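Side-chain contacts in uncharacterized protein (Photobacterium profundum, PDB 3R87), which probably works as a hydrolase, a hot-dog-fold thioesterase of the 4-hydroxybenzoyl-CoA thioesterase family that assembles from four chains: residues A126-L129 with A130-A134; Y32-R35 with A36-H39; V23-H26 with P27-L30. All coordinates share one frame; numbering follows the deposited sequence.

Overall arrangement
Contact 3 comes first along the chain: residues 23-30 close the loop that follows strand 7-12 with a type I turn and start helix 28-41. Contact 2, residues 32-39, continues on the same helix where it lies against the sheet near the middle of the chain, and the two touch through Y32 OH and V24 CG1, 3.7 Å apart. After helix 43-53 and the remaining strands, contact 1 makes up the last helix, 126-133. Nothing nests or crosses; the three run in series. Contacts 2 and 3 both meet the third subunit, whereas contact 1, about 29 Å from contact 3 between centres, packs beside helix 43-53 and strand 75-85.

Contact 1 (A126-L129 with A130-A134)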
loop_
_atom_site.group_PDB
_atom_site.type_symbol
_atom_site.label_atom_id
_atom_site.label_comp_id
_atom_site.label_asym_id
_atom_site.label_seq_id
_atom_site.Cartn_x
_atom_site.Cartn_y
_atom_site.Cartn_z
ATOM N N ALA A 126 -10.485 -26.348 -14.944
ATOM C CA ALA A 126 -11.901 -26.368 -15.286
ATOM C C ALA A 126 -12.793 -25.856 -14.154
ATOM O O ALA A 126 -13.793 -25.212 -14.408
ATOM C CB ALA A 126 -12.364 -27.821 -15.592
ATOM N N ASP A 127 -12.442 -26.131 -12.916
ATOM C CA ASP A 127 -13.300 -25.651 -11.834
ATOM C C ASP A 127 -13.288 -24.155 -11.681
ATOM O O ASP A 127 -14.326 -23.562 -11.316
ATOM C CB ASP A 127 -12.808 -26.191 -10.543
ATOM C CG ASP A 127 -13.824 -25.959 -9.405
ATOM O OD1 ASP A 127 -15.058 -26.230 -9.496
ATOM O OD2 ASP A 127 -13.353 -25.456 -8.374
ATOM N N ILE A 128 -12.155 -23.528 -12.016
ATOM C CA ILE A 128 -12.082 -22.066 -12.044
ATOM C C ILE A 128 -12.925 -21.545 -13.173
ATOM O O ILE A 128 -13.708 -20.611 -13.006
ATOM C CB ILE A 128 -10.634 -21.597 -12.113
ATOM C CG1 ILE A 128 -9.861 -21.965 -10.846
ATOM C CG2 ILE A 128 -10.577 -20.113 -12.417
ATOM C CD1 ILE A 128 -10.308 -21.244 -9.596
ATOM N N LEU A 129 -12.757 -22.162 -14.385
ATOM C CA LEU A 129 -13.572 -21.691 -15.511
ATOM C C LEU A 129 -15.072 -21.886 -15.213
ATOM O O LEU A 129 -15.859 -21.011 -15.523
ATOM C CB LEU A 129 -13.206 -22.470 -16.792
ATOM C CG LEU A 129 -11.775 -22.289 -17.354
ATOM C CD1 LEU A 129 -11.451 -23.338 -18.483
ATOM C CD2 LEU A 129 -11.659 -20.853 -17.805
ATOM N N ALA A 130 -15.414 -22.967 -14.574
ATOM C CA ALA A 130 -16.840 -23.193 -14.223
ATOM C C ALA A 130 -17.353 -22.095 -13.328
ATOM O O ALA A 130 -18.463 -21.616 -13.510
ATOM C CB ALA A 130 -16.978 -24.537 -13.557
ATOM N N SER A 131 -16.525 -21.743 -12.330
ATOM C CA SER A 131 -16.910 -20.744 -11.375
ATOM C C SER A 131 -17.107 -19.411 -12.105
ATOM O O SER A 131 -17.988 -18.620 -11.806
ATOM C CB SER A 131 -15.930 -20.695 -10.209
ATOM O OG SER A 131 -16.356 -19.867 -9.221
ATOM N N MET A 132 -16.127 -19.095 -12.958
ATOM C CA MET A 132 -16.174 -17.843 -13.714
ATOM C C MET A 132 -17.397 -17.743 -14.554
ATOM O O MET A 132 -17.969 -16.641 -14.668
ATOM C CB MET A 132 -14.966 -17.730 -14.654
ATOM C CG MET A 132 -13.646 -17.485 -13.898
ATOM S SD MET A 132 -12.172 -17.706 -14.887
ATOM C CE MET A 132 -12.402 -16.506 -16.215
ATOM N N MET A 133 -17.846 -18.832 -15.167
ATOM C CA MET A 133 -18.993 -18.801 -16.038
ATOM C C MET A 133 -20.308 -19.099 -15.272
ATOM O O MET A 133 -21.406 -19.049 -15.842
ATOM C CB MET A 133 -18.770 -19.806 -17.162
ATOM C CG MET A 133 -17.767 -19.213 -18.233
ATOM S SD MET A 133 -17.341 -20.705 -19.084
ATOM C CE MET A 133 -18.618 -20.471 -20.294
ATOM N N ALA A 134 -20.285 -19.448 -13.979
ATOM C CA ALA A 134 -21.536 -19.767 -13.194
ATOM C C ALA A 134 -22.474 -18.573 -13.040
ATOM O O ALA A 134 -22.052 -17.428 -13.148
ATOM C CB ALA A 134 -21.135 -20.312 -11.817
#
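The C-terminal helix of the chain, 126-133, is what this contact is made of: one turn, A126 to L129, hydrogen-bonded to the next. A130 N reaches A126 O at 2.8 Å, and M132 N reaches I128 O at 2.9 Å with a nearly straight N-H...O angle of 166°. S131 N bonds to D127 O at 3.0 Å and M133 N to L129 O, also at 3.0 Å, in the same helical pattern. On the buried face I128 and M132 meet one turn apart. The CG2 branch of I128, anti to the backbone N (chi1 -65° for CG1), comes to 3.8 Å from M132 SD. M132 CG lies close to I128 O, at 3.3 Å, and the chain is bent at chi3 (59°). This apolar face fits the helix against the hot-dog fold: I128 and M132 both touch I41 of helix 28-41, I128 also meets L49 of helix 43-53, and M132 packs on F82 of strand 75-85. D127, a magnesium ligand seen in this protein although no metal is bound to this chain here, pairs its OD2 with K45 in a salt bridge. S131 OG hydrogen-bonds to I41 O.

Contact 2 (Y32-R35 with A36-H39)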
loop_
_atom_site.group_PDB
_atom_site.type_symbol
_atom_site.label_atom_id
_atom_site.label_comp_id
_atom_site.label_asym_id
_atom_site.label_seq_id
_atom_site.Cartn_x
_atom_site.Cartn_y
_atom_site.Cartn_z
ATOM N N TYR A 32 -7.663 -2.543 -7.330
ATOM C CA TYR A 32 -9.106 -2.679 -7.422
ATOM C C TYR A 32 -9.478 -3.680 -8.517
ATOM O O TYR A 32 -10.419 -4.445 -8.356
ATOM C CB TYR A 32 -9.745 -1.340 -7.756
ATOM C CG TYR A 32 -9.348 -0.189 -6.823
ATOM C CD1 TYR A 32 -8.885 -0.385 -5.512
ATOM C CD2 TYR A 32 -9.407 1.100 -7.318
ATOM C CE1 TYR A 32 -8.457 0.700 -4.765
ATOM C CE2 TYR A 32 -8.991 2.197 -6.568
ATOM C CZ TYR A 32 -8.486 1.967 -5.285
ATOM O OH TYR A 32 -8.018 3.049 -4.602
ATOM N N PHE A 33 -8.723 -3.666 -9.632
ATOM C CA PHE A 33 -8.964 -4.616 -10.687
ATOM C C PHE A 33 -8.723 -6.036 -10.207
ATOM O O PHE A 33 -9.459 -6.948 -10.566
ATOM C CB PHE A 33 -8.151 -4.287 -11.907
ATOM C CG PHE A 33 -8.560 -3.062 -12.671
ATOM C CD1 PHE A 33 -9.776 -2.415 -12.475
ATOM C CD2 PHE A 33 -7.742 -2.565 -13.678
ATOM C CE1 PHE A 33 -10.184 -1.355 -13.248
ATOM C CE2 PHE A 33 -8.156 -1.475 -14.456
ATOM C CZ PHE A 33 -9.363 -0.862 -14.239
ATOM N N GLU A 34 -7.672 -6.244 -9.390
ATOM C CA GLU A 34 -7.388 -7.548 -8.823
ATOM C C GLU A 34 -8.569 -8.026 -7.964
ATOM O O GLU A 34 -9.002 -9.184 -8.099
ATOM C CB GLU A 34 -6.081 -7.514 -8.038
ATOM C CG GLU A 34 -5.525 -8.874 -7.708
ATOM C CD GLU A 34 -6.248 -9.629 -6.560
ATOM O OE1 GLU A 34 -6.696 -9.017 -5.635
ATOM O OE2 GLU A 34 -6.308 -10.877 -6.574
ATOM N N ARG A 35 -9.084 -7.162 -7.094
ATOM C CA ARG A 35 -10.208 -7.541 -6.252
ATOM C C ARG A 35 -11.364 -7.995 -7.116
ATOM O O ARG A 35 -12.046 -8.986 -6.843
ATOM C CB ARG A 35 -10.671 -6.361 -5.396
ATOM C CG ARG A 35 -9.644 -5.798 -4.443
ATOM C CD ARG A 35 -10.234 -4.608 -3.723
ATOM N NE ARG A 35 -9.213 -3.824 -3.059
ATOM C CZ ARG A 35 -9.404 -2.623 -2.534
ATOM N NH1 ARG A 35 -10.633 -2.095 -2.550
ATOM N NH2 ARG A 35 -8.380 -1.942 -2.070
ATOM N N ALA A 36 -11.655 -7.208 -8.159
ATOM C CA ALA A 36 -12.812 -7.471 -8.995
ATOM C C ALA A 36 -12.653 -8.810 -9.716
ATOM O O ALA A 36 -13.660 -9.541 -9.872
ATOM C CB ALA A 36 -13.015 -6.314 -9.947
ATOM N N ARG A 37 -11.463 -9.149 -10.194
ATOM C CA ARG A 37 -11.263 -10.456 -10.789
ATOM C C ARG A 37 -11.507 -11.559 -9.780
ATOM O O ARG A 37 -12.081 -12.599 -10.123
ATOM C CB ARG A 37 -9.884 -10.605 -11.411
ATOM C CG ARG A 37 -9.611 -9.680 -12.561
ATOM C CD ARG A 37 -8.322 -10.004 -13.313
ATOM N NE ARG A 37 -7.138 -9.943 -12.450
ATOM C CZ ARG A 37 -6.431 -8.841 -12.210
ATOM N NH1 ARG A 37 -6.733 -7.686 -12.731
ATOM N NH2 ARG A 37 -5.340 -8.934 -11.424
ATOM N N GLU A 38 -11.059 -11.372 -8.540
ATOM C CA GLU A 38 -11.327 -12.400 -7.524
ATOM C C GLU A 38 -12.793 -12.662 -7.347
ATOM O O GLU A 38 -13.194 -13.802 -7.169
ATOM C CB GLU A 38 -10.706 -12.045 -6.171
ATOM C CG GLU A 38 -9.196 -11.943 -6.161
ATOM C CD GLU A 38 -8.640 -12.122 -4.783
ATOM O OE1 GLU A 38 -9.278 -12.719 -3.903
ATOM O OE2 GLU A 38 -7.473 -11.718 -4.533
ATOM N N HIS A 39 -13.606 -11.612 -7.378
ATOM C CA HIS A 39 -15.049 -11.785 -7.217
ATOM C C HIS A 39 -15.675 -12.481 -8.402
ATOM O O HIS A 39 -16.668 -13.182 -8.224
ATOM C CB HIS A 39 -15.734 -10.463 -6.909
ATOM C CG HIS A 39 -15.486 -10.042 -5.496
ATOM N ND1 HIS A 39 -16.299 -10.397 -4.457
ATOM C CD2 HIS A 39 -14.525 -9.287 -4.943
ATOM C CE1 HIS A 39 -15.801 -9.929 -3.313
ATOM N NE2 HIS A 39 -14.695 -9.251 -3.587
#
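E34 and E38, one helical turn apart, bring OE2 to OE2 at 2.5 Å, so close that one of the two acids probably holds a proton between them. E34 gets there through a bend at chi2 (-76°), while E38 runs extended beyond CG, and the carboxylate planes stand 75° apart. Both side chains are buried. Close by, R37 folds back over the preceding turn: its chain bends at chi3 (-59°), laying one guanidinium face over E34 CA, with NH2 3.6 Å from that atom. The charged ends of E34 and R37 do not meet; R37 NH1 is instead hydrogen-bonded to Q94 OE1. All this rides on helix 28-41, the long helix that the curled hot-dog sheet wraps, with A36 N bonded to Y32 O at 3.0 Å and F33 and A36 facing I78 of strand 75-85. H39 is the exposed residue and touches the preceding turn lightly, its edge nearest through CD2, 3.1 Å from R35 O. R35, partly exposed, lays one guanidinium face over Y32 CD1. The second subunit holds both ends: H39 NE2 hydrogen-bonds to its Y14 OH, R35 NH2 forms a salt bridge with its E16, and its Y15 packs on E34 and E38.

Contact 3 (V23-H26 with P27-L30); sequences VVYH and PNFL
H26 O is gripped by two donors: a water at 2.8 Å and F29 N at 3.1 Å, the latter approaching from above the carbonyl plane, 52° out of it. The same water accepts from L30 N, so it bridges the loop carbonyl to an amide of the helix's first turn. One residue earlier, Y25 O takes N28 N at 2.9 Å, closing the type I beta turn from Y25 to N28 that leads into helix 28-41. P27, at an inner position of that turn, puts its CD between two aromatic rings. It sits over the centre of the Y25 ring, 3.4 Å from the centroid and 7° off the normal, and equally over one face of the H26 ring, 3.4 Å from that centroid: two CH-pi contacts made by one methylene. The H26 ring reaches this place because CG lies between the backbone N and the carbonyl carbon (chi1 72°), folding the ring back over the proline. Across the turn, V24 CG1, from just before it and anti to its N, rests off-centre over one face of the ring of F29, just after it, 3.9 Å from the centroid. N28 ND2 lies near the plane of the Y25 ring, at its edge, and hydrogen-bonds to D17 O. Largely buried, the turn ends the loop that follows strand 7-12 and packs against strand 56-66, where F29 and H26 meet F66 and L30 lies on A62 and M64, while P27 packs on L30 of the third subunit.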
loop_
_atom_site.group_PDB
_atom_site.type_symbol
_atom_site.label_atom_id
_atom_site.label_comp_id
_atom_site.label_asym_id
_atom_site.label_seq_id
_atom_site.Cartn_x
_atom_site.Cartn_y
_atom_site.Cartn_z
ATOM N N VAL A 23 -6.315 13.086 -5.563
ATOM C CA VAL A 23 -6.980 12.003 -6.297
ATOM C C VAL A 23 -6.375 10.681 -5.916
ATOM O O VAL A 23 -5.315 10.614 -5.256
ATOM C CB VAL A 23 -6.941 12.268 -7.819
ATOM C CG1 VAL A 23 -7.784 13.520 -8.139
ATOM C CG2 VAL A 23 -5.555 12.299 -8.359
ATOM N N VAL A 24 -6.996 9.598 -6.375
ATOM C CA VAL A 24 -6.474 8.260 -6.181
ATOM C C VAL A 24 -5.109 8.152 -6.840
ATOM O O VAL A 24 -4.937 8.508 -8.013
ATOM C CB VAL A 24 -7.445 7.197 -6.699
ATOM C CG1 VAL A 24 -6.812 5.820 -6.717
ATOM C CG2 VAL A 24 -8.713 7.197 -5.874
ATOM N N TYR A 25 -4.160 7.590 -6.091
ATOM C CA TYR A 25 -2.812 7.306 -6.531
ATOM C C TYR A 25 -2.867 6.166 -7.553
ATOM O O TYR A 25 -3.388 5.078 -7.236
ATOM C CB TYR A 25 -1.992 6.977 -5.262
ATOM C CG TYR A 25 -0.576 6.543 -5.548
ATOM C CD1 TYR A 25 0.304 7.347 -6.201
ATOM C CD2 TYR A 25 -0.137 5.292 -5.079
ATOM C CE1 TYR A 25 1.648 6.853 -6.447
ATOM C CE2 TYR A 25 1.151 4.829 -5.308
ATOM C CZ TYR A 25 2.005 5.633 -6.010
ATOM O OH TYR A 25 3.269 5.126 -6.317
ATOM N N HIS A 26 -2.325 6.374 -8.757
ATOM C CA HIS A 26 -2.674 5.506 -9.895
ATOM C C HIS A 26 -2.382 4.038 -9.725
ATOM O O HIS A 26 -3.154 3.214 -10.250
ATOM C CB HIS A 26 -2.141 6.070 -11.217
ATOM C CG HIS A 26 -0.648 5.968 -11.372
ATOM N ND1 HIS A 26 0.210 6.919 -10.894
ATOM C CD2 HIS A 26 0.134 4.997 -11.915
ATOM C CE1 HIS A 26 1.458 6.505 -11.131
ATOM N NE2 HIS A 26 1.482 5.342 -11.731
ATOM N N PRO A 27 -1.293 3.590 -9.057
ATOM C CA PRO A 27 -1.083 2.152 -8.918
ATOM C C PRO A 27 -2.212 1.445 -8.219
ATOM O O PRO A 27 -2.452 0.235 -8.398
ATOM C CB PRO A 27 0.215 2.033 -8.150
ATOM C CG PRO A 27 0.944 3.299 -8.536
ATOM C CD PRO A 27 -0.138 4.361 -8.529
ATOM N N ASN A 28 -2.982 2.181 -7.396
ATOM C CA ASN A 28 -4.062 1.527 -6.653
ATOM C C ASN A 28 -5.145 0.975 -7.564
ATOM O O ASN A 28 -5.834 0.035 -7.171
ATOM C CB ASN A 28 -4.673 2.525 -5.661
ATOM C CG ASN A 28 -3.693 2.878 -4.561
ATOM O OD1 ASN A 28 -2.776 2.107 -4.269
ATOM N ND2 ASN A 28 -3.842 4.040 -3.974
ATOM N N PHE A 29 -5.321 1.537 -8.771
ATOM C CA PHE A 29 -6.360 1.007 -9.637
ATOM C C PHE A 29 -6.129 -0.445 -9.982
ATOM O O PHE A 29 -7.103 -1.216 -10.149
ATOM C CB PHE A 29 -6.523 1.882 -10.876
ATOM C CG PHE A 29 -7.010 3.248 -10.578
ATOM C CD1 PHE A 29 -8.288 3.467 -10.025
ATOM C CD2 PHE A 29 -6.225 4.366 -10.804
ATOM C CE1 PHE A 29 -8.760 4.716 -9.793
ATOM C CE2 PHE A 29 -6.696 5.644 -10.570
ATOM C CZ PHE A 29 -7.985 5.845 -10.070
ATOM N N LEU A 30 -4.869 -0.877 -10.143
ATOM C CA LEU A 30 -4.638 -2.281 -10.403
ATOM C C LEU A 30 -5.006 -3.158 -9.238
ATOM O O LEU A 30 -5.388 -4.324 -9.424
ATOM C CB LEU A 30 -3.213 -2.600 -10.867
ATOM C CG LEU A 30 -2.905 -2.404 -12.351
ATOM C CD1 LEU A 30 -1.337 -2.308 -12.381
ATOM C CD2 LEU A 30 -3.594 -3.432 -13.248
HETATM O O HOH W 1 -2.702 0.750 -11.518
#